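Local coordinates for NikO protein (Streptomyces tendae, PDB 4FQD) that catalyses transfer of an enolpyruvyl group, probably from phosphoenolpyruvate, in a step essential to the biosynthesis of nikkomycin, at residues D342-L347 and I360-W365; V330-T333 and G338-S341; P263-V268 and H295-E300. The protein carries 4 engineered substitutions. All coordinates share one frame; numbering follows the deposited sequence.

Contact 1 of 3, residues D342-L347 and I360-W365; sequences DSQPFL and IREAVW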
loop_
_atom_site.group_PDB
_atom_site.type_symbol
_atom_site.label_atom_id
_atom_site.label_comp_id
_atom_site.label_asym_id
_atom_site.label_seq_id
_atom_site.Cartn_x
_atom_site.Cartn_y
_atom_site.Cartn_z
ATOM N N ASP A 342 0.636 -6.624 -13.564
ATOM C CA ASP A 342 0.095 -6.353 -14.892
ATOM C C ASP A 342 -1.303 -5.744 -14.830
ATOM O O ASP A 342 -1.777 -5.161 -15.805
ATOM C CB ASP A 342 0.064 -7.633 -15.728
ATOM C CG ASP A 342 1.449 -8.113 -16.109
ATOM O OD1 ASP A 342 2.326 -7.259 -16.357
ATOM O OD2 ASP A 342 1.663 -9.342 -16.164
ATOM N N SER A 343 -1.960 -5.885 -13.682
ATOM C CA SER A 343 -3.316 -5.374 -13.510
ATOM C C SER A 343 -3.308 -3.888 -13.162
ATOM O O SER A 343 -4.261 -3.164 -13.452
ATOM C CB SER A 343 -4.047 -6.161 -12.420
ATOM O OG SER A 343 -4.122 -7.538 -12.748
ATOM N N GLN A 344 -2.217 -3.447 -12.547
ATOM C CA GLN A 344 -2.077 -2.067 -12.084
ATOM C C GLN A 344 -2.282 -0.953 -13.134
ATOM O O GLN A 344 -2.924 0.053 -12.830
ATOM C CB GLN A 344 -0.751 -1.899 -11.325
ATOM C CG GLN A 344 0.060 -0.683 -11.714
ATOM C CD GLN A 344 1.491 -1.038 -12.056
ATOM O OE1 GLN A 344 2.035 -0.571 -13.056
ATOM N NE2 GLN A 344 2.113 -1.866 -11.223
ATOM N N PRO A 345 -1.748 -1.116 -14.362
ATOM C CA PRO A 345 -1.966 -0.038 -15.337
ATOM C C PRO A 345 -3.440 0.193 -15.676
ATOM O O PRO A 345 -3.848 1.333 -15.898
ATOM C CB PRO A 345 -1.218 -0.533 -16.580
ATOM C CG PRO A 345 -0.183 -1.452 -16.053
ATOM C CD PRO A 345 -0.820 -2.137 -14.884
ATOM N N PHE A 346 -4.225 -0.879 -15.711
ATOM C CA PHE A 346 -5.643 -0.767 -16.028
ATOM C C PHE A 346 -6.424 -0.167 -14.863
ATOM O O PHE A 346 -7.436 0.504 -15.061
ATOM C CB PHE A 346 -6.212 -2.131 -16.417
ATOM C CG PHE A 346 -5.464 -2.796 -17.535
ATOM C CD1 PHE A 346 -5.694 -2.433 -18.851
ATOM C CD2 PHE A 346 -4.526 -3.779 -17.269
ATOM C CE1 PHE A 346 -5.005 -3.039 -19.882
ATOM C CE2 PHE A 346 -3.834 -4.391 -18.296
ATOM C CZ PHE A 346 -4.073 -4.021 -19.604
ATOM N N LEU A 347 -5.945 -0.411 -13.649
ATOM C CA LEU A 347 -6.554 0.164 -12.460
ATOM C C LEU A 347 -6.220 1.648 -12.363
ATOM O O LEU A 347 -6.984 2.434 -11.800
ATOM C CB LEU A 347 -6.081 -0.576 -11.209
ATOM C CG LEU A 347 -6.439 -2.063 -11.172
ATOM C CD1 LEU A 347 -5.812 -2.745 -9.969
ATOM C CD2 LEU A 347 -7.947 -2.244 -11.167
ATOM N N ILE A 360 -0.995 4.029 -6.148
ATOM C CA ILE A 360 -0.578 2.705 -6.591
ATOM C C ILE A 360 0.889 2.451 -6.268
ATOM O O ILE A 360 1.769 3.190 -6.712
ATOM C CB ILE A 360 -0.801 2.524 -8.103
ATOM C CG1 ILE A 360 -2.280 2.719 -8.449
ATOM C CG2 ILE A 360 -0.311 1.157 -8.554
ATOM C CD1 ILE A 360 -2.587 2.598 -9.925
ATOM N N ARG A 361 1.149 1.405 -5.490
ATOM C CA ARG A 361 2.516 1.049 -5.133
ATOM C C ARG A 361 2.935 -0.269 -5.772
ATOM O O ARG A 361 2.231 -1.274 -5.669
ATOM C CB ARG A 361 2.675 0.962 -3.616
ATOM C CG ARG A 361 4.122 0.905 -3.160
ATOM C CD ARG A 361 4.216 0.770 -1.656
ATOM N NE ARG A 361 5.424 1.396 -1.130
ATOM C CZ ARG A 361 5.469 2.627 -0.635
ATOM N NH1 ARG A 361 4.370 3.365 -0.590
ATOM N NH2 ARG A 361 6.611 3.121 -0.179
ATOM N N GLU A 362 4.090 -0.253 -6.427
ATOM C CA GLU A 362 4.627 -1.440 -7.077
ATOM C C GLU A 362 5.601 -2.168 -6.157
ATOM O O GLU A 362 6.603 -1.597 -5.726
ATOM C CB GLU A 362 5.330 -1.051 -8.378
ATOM C CG GLU A 362 6.070 -2.191 -9.042
ATOM C CD GLU A 362 5.140 -3.268 -9.555
ATOM O OE1 GLU A 362 4.239 -2.945 -10.356
ATOM O OE2 GLU A 362 5.308 -4.438 -9.152
ATOM N N ALA A 363 5.308 -3.431 -5.860
ATOM C CA ALA A 363 6.151 -4.213 -4.961
ATOM C C ALA A 363 6.639 -5.510 -5.599
ATOM O O ALA A 363 7.018 -6.449 -4.899
ATOM C CB ALA A 363 5.415 -4.503 -3.662
ATOM N N VAL A 364 6.625 -5.560 -6.926
ATOM C CA VAL A 364 7.139 -6.716 -7.655
ATOM C C VAL A 364 8.145 -6.284 -8.718
ATOM O O VAL A 364 9.346 -6.504 -8.572
ATOM C CB VAL A 364 6.007 -7.527 -8.324
ATOM C CG1 VAL A 364 6.582 -8.718 -9.078
ATOM C CG2 VAL A 364 4.997 -7.990 -7.287
ATOM N N TRP A 365 7.648 -5.663 -9.784
ATOM C CA TRP A 365 8.507 -5.225 -10.879
ATOM C C TRP A 365 8.776 -3.728 -10.836
ATOM O O TRP A 365 8.005 -2.931 -11.371
ATOM C CB TRP A 365 7.909 -5.613 -12.232
ATOM C CG TRP A 365 7.933 -7.083 -12.487
ATOM C CD1 TRP A 365 6.858 -7.921 -12.549
ATOM C CD2 TRP A 365 9.091 -7.898 -12.698
ATOM N NE1 TRP A 365 7.276 -9.207 -12.796
ATOM C CE2 TRP A 365 8.642 -9.219 -12.891
ATOM C CE3 TRP A 365 10.464 -7.637 -12.749
ATOM C CZ2 TRP A 365 9.517 -10.278 -13.128
ATOM C CZ3 TRP A 365 11.331 -8.689 -12.985
ATOM C CH2 TRP A 365 10.855 -9.993 -13.172
#

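Contact 2 of 3, residues V330-T333 and G338-S341; sequences VEFT and GVFS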
loop_
_atom_site.group_PDB
_atom_site.type_symbol
_atom_site.label_atom_id
_atom_site.label_comp_id
_atom_site.label_asym_id
_atom_site.label_seq_id
_atom_site.Cartn_x
_atom_site.Cartn_y
_atom_site.Cartn_z
ATOM N N VAL A 330 -8.837 4.575 -4.687
ATOM C CA VAL A 330 -8.303 3.527 -3.827
ATOM C C VAL A 330 -6.792 3.654 -3.682
ATOM O O VAL A 330 -6.120 4.205 -4.553
ATOM C CB VAL A 330 -8.614 2.123 -4.387
ATOM C CG1 VAL A 330 -10.092 1.789 -4.230
ATOM C CG2 VAL A 330 -8.186 2.027 -5.843
ATOM N N GLU A 331 -6.265 3.151 -2.571
ATOM C CA GLU A 331 -4.824 3.004 -2.419
ATOM C C GLU A 331 -4.503 1.535 -2.165
ATOM O O GLU A 331 -5.161 0.874 -1.359
ATOM C CB GLU A 331 -4.269 3.918 -1.315
ATOM C CG GLU A 331 -4.533 3.476 0.116
ATOM C CD GLU A 331 -3.458 2.545 0.660
ATOM O OE1 GLU A 331 -3.621 2.058 1.798
ATOM O OE2 GLU A 331 -2.454 2.300 -0.044
ATOM N N PHE A 332 -3.506 1.019 -2.873
ATOM C CA PHE A 332 -3.159 -0.391 -2.759
ATOM C C PHE A 332 -1.729 -0.655 -3.202
ATOM O O PHE A 332 -1.046 0.234 -3.712
ATOM C CB PHE A 332 -4.123 -1.250 -3.581
ATOM C CG PHE A 332 -4.018 -1.029 -5.063
ATOM C CD1 PHE A 332 -4.730 -0.012 -5.677
ATOM C CD2 PHE A 332 -3.212 -1.842 -5.844
ATOM C CE1 PHE A 332 -4.636 0.194 -7.040
ATOM C CE2 PHE A 332 -3.113 -1.641 -7.206
ATOM C CZ PHE A 332 -3.827 -0.621 -7.806
ATOM N N THR A 333 -1.288 -1.891 -3.012
ATOM C CA THR A 333 0.057 -2.289 -3.395
ATOM C C THR A 333 0.022 -3.544 -4.256
ATOM O O THR A 333 -0.478 -4.584 -3.831
ATOM C CB THR A 333 0.934 -2.555 -2.158
ATOM O OG1 THR A 333 1.042 -1.356 -1.379
ATOM C CG2 THR A 333 2.320 -3.005 -2.577
ATOM N N GLY A 338 -0.960 -10.628 -3.845
ATOM C CA GLY A 338 -2.030 -9.654 -3.928
ATOM C C GLY A 338 -2.349 -9.299 -5.367
ATOM O O GLY A 338 -2.416 -10.174 -6.231
ATOM N N VAL A 339 -2.544 -8.010 -5.621
ATOM C CA VAL A 339 -2.855 -7.526 -6.960
ATOM C C VAL A 339 -1.682 -7.744 -7.910
ATOM O O VAL A 339 -0.538 -7.433 -7.575
ATOM C CB VAL A 339 -3.215 -6.029 -6.940
ATOM C CG1 VAL A 339 -3.543 -5.538 -8.342
ATOM C CG2 VAL A 339 -4.382 -5.784 -6.001
ATOM N N PHE A 340 -1.973 -8.284 -9.089
ATOM C CA PHE A 340 -0.954 -8.496 -10.111
ATOM C C PHE A 340 -0.304 -7.186 -10.534
ATOM O O PHE A 340 -0.923 -6.123 -10.474
ATOM C CB PHE A 340 -1.553 -9.184 -11.339
ATOM C CG PHE A 340 -1.629 -10.677 -11.222
ATOM C CD1 PHE A 340 -0.484 -11.449 -11.330
ATOM C CD2 PHE A 340 -2.845 -11.309 -11.024
ATOM C CE1 PHE A 340 -0.549 -12.824 -11.229
ATOM C CE2 PHE A 340 -2.915 -12.684 -10.922
ATOM C CZ PHE A 340 -1.766 -13.443 -11.027
ATOM N N SER A 341 0.947 -7.271 -10.966
ATOM C CA SER A 341 1.670 -6.101 -11.436
ATOM C C SER A 341 1.128 -5.660 -12.793
ATOM O O SER A 341 1.149 -4.476 -13.128
ATOM C CB SER A 341 3.162 -6.414 -11.534
ATOM O OG SER A 341 3.924 -5.226 -11.653
HETATM O O HOH W 1 -2.765 -6.235 -3.090
#

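Contact 3 of 3, residues P263-V268 and H295-E300; sequences PDLIEV and HALAPE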
loop_
_atom_site.group_PDB
_atom_site.type_symbol
_atom_site.label_atom_id
_atom_site.label_comp_id
_atom_site.label_asym_id
_atom_site.label_seq_id
_atom_site.Cartn_x
_atom_site.Cartn_y
_atom_site.Cartn_z
ATOM N N PRO A 263 -8.777 -19.124 -18.102
ATOM C CA PRO A 263 -8.808 -17.908 -18.922
ATOM C C PRO A 263 -7.752 -16.901 -18.480
ATOM O O PRO A 263 -7.478 -16.790 -17.283
ATOM C CB PRO A 263 -10.209 -17.358 -18.665
ATOM C CG PRO A 263 -11.028 -18.573 -18.405
ATOM C CD PRO A 263 -10.126 -19.520 -17.659
ATOM N N ASP A 264 -7.161 -16.193 -19.440
ATOM C CA ASP A 264 -6.083 -15.251 -19.158
ATOM C C ASP A 264 -6.524 -14.196 -18.151
ATOM O O ASP A 264 -7.465 -13.443 -18.399
ATOM C CB ASP A 264 -5.593 -14.590 -20.448
ATOM C CG ASP A 264 -4.261 -13.886 -20.273
ATOM O OD1 ASP A 264 -4.247 -12.752 -19.750
ATOM O OD2 ASP A 264 -3.226 -14.466 -20.665
ATOM N N LEU A 265 -5.837 -14.158 -17.014
ATOM C CA LEU A 265 -6.214 -13.299 -15.899
ATOM C C LEU A 265 -6.173 -11.818 -16.260
ATOM O O LEU A 265 -7.097 -11.068 -15.948
ATOM C CB LEU A 265 -5.309 -13.567 -14.694
ATOM C CG LEU A 265 -5.209 -15.022 -14.230
ATOM C CD1 LEU A 265 -4.365 -15.134 -12.973
ATOM C CD2 LEU A 265 -6.588 -15.603 -14.000
ATOM N N ILE A 266 -5.100 -11.400 -16.921
ATOM C CA ILE A 266 -4.925 -9.994 -17.266
ATOM C C ILE A 266 -5.830 -9.588 -18.427
ATOM O O ILE A 266 -6.237 -8.431 -18.531
ATOM C CB ILE A 266 -3.455 -9.665 -17.588
ATOM C CG1 ILE A 266 -2.537 -10.247 -16.512
ATOM C CG2 ILE A 266 -3.250 -8.162 -17.694
ATOM C CD1 ILE A 266 -2.857 -9.763 -15.110
ATOM N N GLU A 267 -6.157 -10.543 -19.294
ATOM C CA GLU A 267 -7.084 -10.269 -20.385
ATOM C C GLU A 267 -8.469 -9.969 -19.826
ATOM O O GLU A 267 -9.174 -9.094 -20.330
ATOM C CB GLU A 267 -7.154 -11.439 -21.367
ATOM C CG GLU A 267 -8.040 -11.158 -22.573
ATOM C CD GLU A 267 -8.229 -12.363 -23.472
ATOM O OE1 GLU A 267 -7.642 -13.427 -23.178
ATOM O OE2 GLU A 267 -8.968 -12.246 -24.474
ATOM N N VAL A 268 -8.851 -10.698 -18.781
ATOM C CA VAL A 268 -10.123 -10.463 -18.108
ATOM C C VAL A 268 -10.153 -9.055 -17.526
ATOM O O VAL A 268 -11.124 -8.321 -17.708
ATOM C CB VAL A 268 -10.374 -11.489 -16.983
ATOM C CG1 VAL A 268 -11.612 -11.112 -16.182
ATOM C CG2 VAL A 268 -10.514 -12.887 -17.562
ATOM N N HIS A 295 -11.867 -15.710 -9.237
ATOM C CA HIS A 295 -11.461 -16.018 -7.870
ATOM C C HIS A 295 -9.968 -15.789 -7.668
ATOM O O HIS A 295 -9.533 -15.380 -6.593
ATOM C CB HIS A 295 -11.825 -17.457 -7.507
ATOM C CG HIS A 295 -11.351 -17.869 -6.149
ATOM N ND1 HIS A 295 -10.211 -18.617 -5.954
ATOM C CD2 HIS A 295 -11.856 -17.625 -4.915
ATOM C CE1 HIS A 295 -10.036 -18.822 -4.659
ATOM N NE2 HIS A 295 -11.022 -18.230 -4.009
ATOM N N ALA A 296 -9.189 -16.059 -8.710
ATOM C CA ALA A 296 -7.753 -15.813 -8.677
ATOM C C ALA A 296 -7.477 -14.314 -8.666
ATOM O O ALA A 296 -6.474 -13.860 -8.117
ATOM C CB ALA A 296 -7.082 -16.464 -9.870
ATOM N N LEU A 297 -8.378 -13.555 -9.282
ATOM C CA LEU A 297 -8.266 -12.104 -9.335
ATOM C C LEU A 297 -8.998 -11.449 -8.168
ATOM O O LEU A 297 -9.431 -10.303 -8.264
ATOM C CB LEU A 297 -8.819 -11.576 -10.660
ATOM C CG LEU A 297 -7.997 -11.883 -11.912
ATOM C CD1 LEU A 297 -8.814 -11.618 -13.166
ATOM C CD2 LEU A 297 -6.715 -11.060 -11.922
ATOM N N ALA A 298 -9.133 -12.190 -7.071
ATOM C CA ALA A 298 -9.781 -11.685 -5.857
ATOM C C ALA A 298 -9.227 -10.352 -5.323
ATOM O O ALA A 298 -10.008 -9.492 -4.913
ATOM C CB ALA A 298 -9.787 -12.754 -4.759
ATOM N N PRO A 299 -7.889 -10.176 -5.310
ATOM C CA PRO A 299 -7.388 -8.856 -4.905
ATOM C C PRO A 299 -7.842 -7.753 -5.858
ATOM O O PRO A 299 -8.201 -6.664 -5.409
ATOM C CB PRO A 299 -5.868 -9.021 -4.985
ATOM C CG PRO A 299 -5.639 -10.472 -4.788
ATOM C CD PRO A 299 -6.789 -11.146 -5.469
ATOM N N GLU A 300 -7.826 -8.041 -7.156
ATOM C CA GLU A 300 -8.282 -7.086 -8.160
ATOM C C GLU A 300 -9.767 -6.772 -8.010
ATOM O O GLU A 300 -10.179 -5.618 -8.122
ATOM C CB GLU A 300 -8.004 -7.607 -9.573
ATOM C CG GLU A 300 -6.575 -7.409 -10.057
ATOM C CD GLU A 300 -5.616 -8.456 -9.527
ATOM O OE1 GLU A 300 -6.053 -9.335 -8.754
ATOM O OE2 GLU A 300 -4.421 -8.401 -9.888
#

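Contact 1 of 3, residues D342-L347 and I360-W365
Q344 and I360 mark the closest backbone approach, with 7.4 Å between their CA atoms, where the chain entering helix 344-351 passes over strand 356-362. The stem of Q344 rests on I360: Q344 CG lies 3.7 Å from I360 CG2, the branch methyl, while I360 CD1 comes 3.9 Å from Q344 O. Beyond this apolar step the amide of Q344 extends to E362, and its NE2 gives a hydrogen bond to E362 OE1, modelled at 2.5 Å, a length that is doubtful at this resolution. The bond is bent, 130° at the hydrogen, although OE1 lies nearly in the amide plane and is met almost end-on along its C-O bond; amide and carboxylate are turned 70° apart. Helix and strand belong to a beta-alpha-beta unit, 331-334, 344-351 and 356-362, of the inverse beta/alpha barrel of the EPSP synthase family. E362 can serve the helix because its chain, extended at first, bends at chi2 (67°) and lifts the carboxylate off the strand. OE1 also bonds to S341 OG. OE2 grips the turn after the strand, accepting from V364 N (2.8 Å) on its anti lone pair and from W365 N (2.7 Å) above the carboxylate plane. Were E362 an alanine, the Q344 amide, the S341 hydroxyl and both turn N-H groups would probably lose their common partner, and the turn would be freer to shift. F369 and F371 pack on Q344, and R361, turned away from the helix, packs on L186 of the second subunit.

Contact 2 of 3, residues V330-T333 and G338-S341
F332 holds its ring between its own backbone N and carbonyl carbon (chi1 66°), the crowded position, and V339 sets CG1 anti to its N (chi1 -180°); together these torsions bring ring and isopropyl group into contact. F332 lies on strand 331-334, the first strand of the beta-alpha-beta unit that continues through helix 344-351 to strand 356-362, and V339 lies in the connection between that first strand and the helix. The two methyls of V339 meet neighbouring ring atoms: CG1 is 4.1 Å from F332 CE2, and CG2 is 4.1 Å from the adjacent F332 CD2. The approach is oblique, and the two side chains run at about a right angle to each other. L303 of helix 298-307 touches both residues, and I360 packs on F332, so the pair belongs to the buried layer between sheet and helices. The strand is also part of the dimer interface, where E331 OE1 bonds to T333 N of the second subunit. The backbones do not pair directly, since T333 O and V339 N stand 4.4 Å apart. A water spans them, donating to T333 O at 2.9 Å and accepting from V339 N at 3.1 Å.

Contact 3 of 3, residues P263-V268 and H295-E300
L297 is the main bump of this contact: its forked end enters a shallow hollow on the first turn of helix 265-278, walled by L265 and V268. One prong, CD1, goes deepest, 3.3 Å from L265 O; V268, about one turn further along, has CB 4.1 Å from it and CG1 at the same distance. The other prong, CD2, rests 4.0 Å from L265 CB. L265 answers with a bump of its own. Its CG stands beside the backbone N (chi1 -54°), and CD2 reaches the small methyl of A296, 4.2 Å from A296 CB. The L297 side chain owes its place to a break in the chain, for L297 leaves helical geometry after helix 290-296 and occupies the N-cap position of helix 298-307, so the hollow is filled from the joint between two helices. The receiving helix is itself capped: D264 OD1 accepts from E267 N at 3.0 Å, while D264 OD2 accepts from K34 N. Earlier on helix 290-296, I290 packs against V268 and A293 against L265, extending the contact back along that helix. F340, from the loop that follows strand 331-334, covers another part of L265, and S343, near the start of helix 344-351, lies on I266.

Overall arrangement
Along the chain the three contacts come in series, without nesting or crossing. Contact 3 comes first, closing the 26-residue excursion through the rest of helix 265-278, strand 283-286 and most of helix 290-296. Contact 2 then closes a short four-residue excursion at the end of strand 331-334, and contact 1 closes the path from helix 344-351 to strand 356-362. One carboxylate oxygen ties all three together: E300 OE2, in contact 3, accepts from F340 N of contact 2 and bonds to S343 OG of contact 1. Neighbouring strands of one sheet join contacts 1 and 2, both of which also touch the second subunit, whereas contact 3 adds helix 265-278 and the joint between helices 290-296 and 298-307.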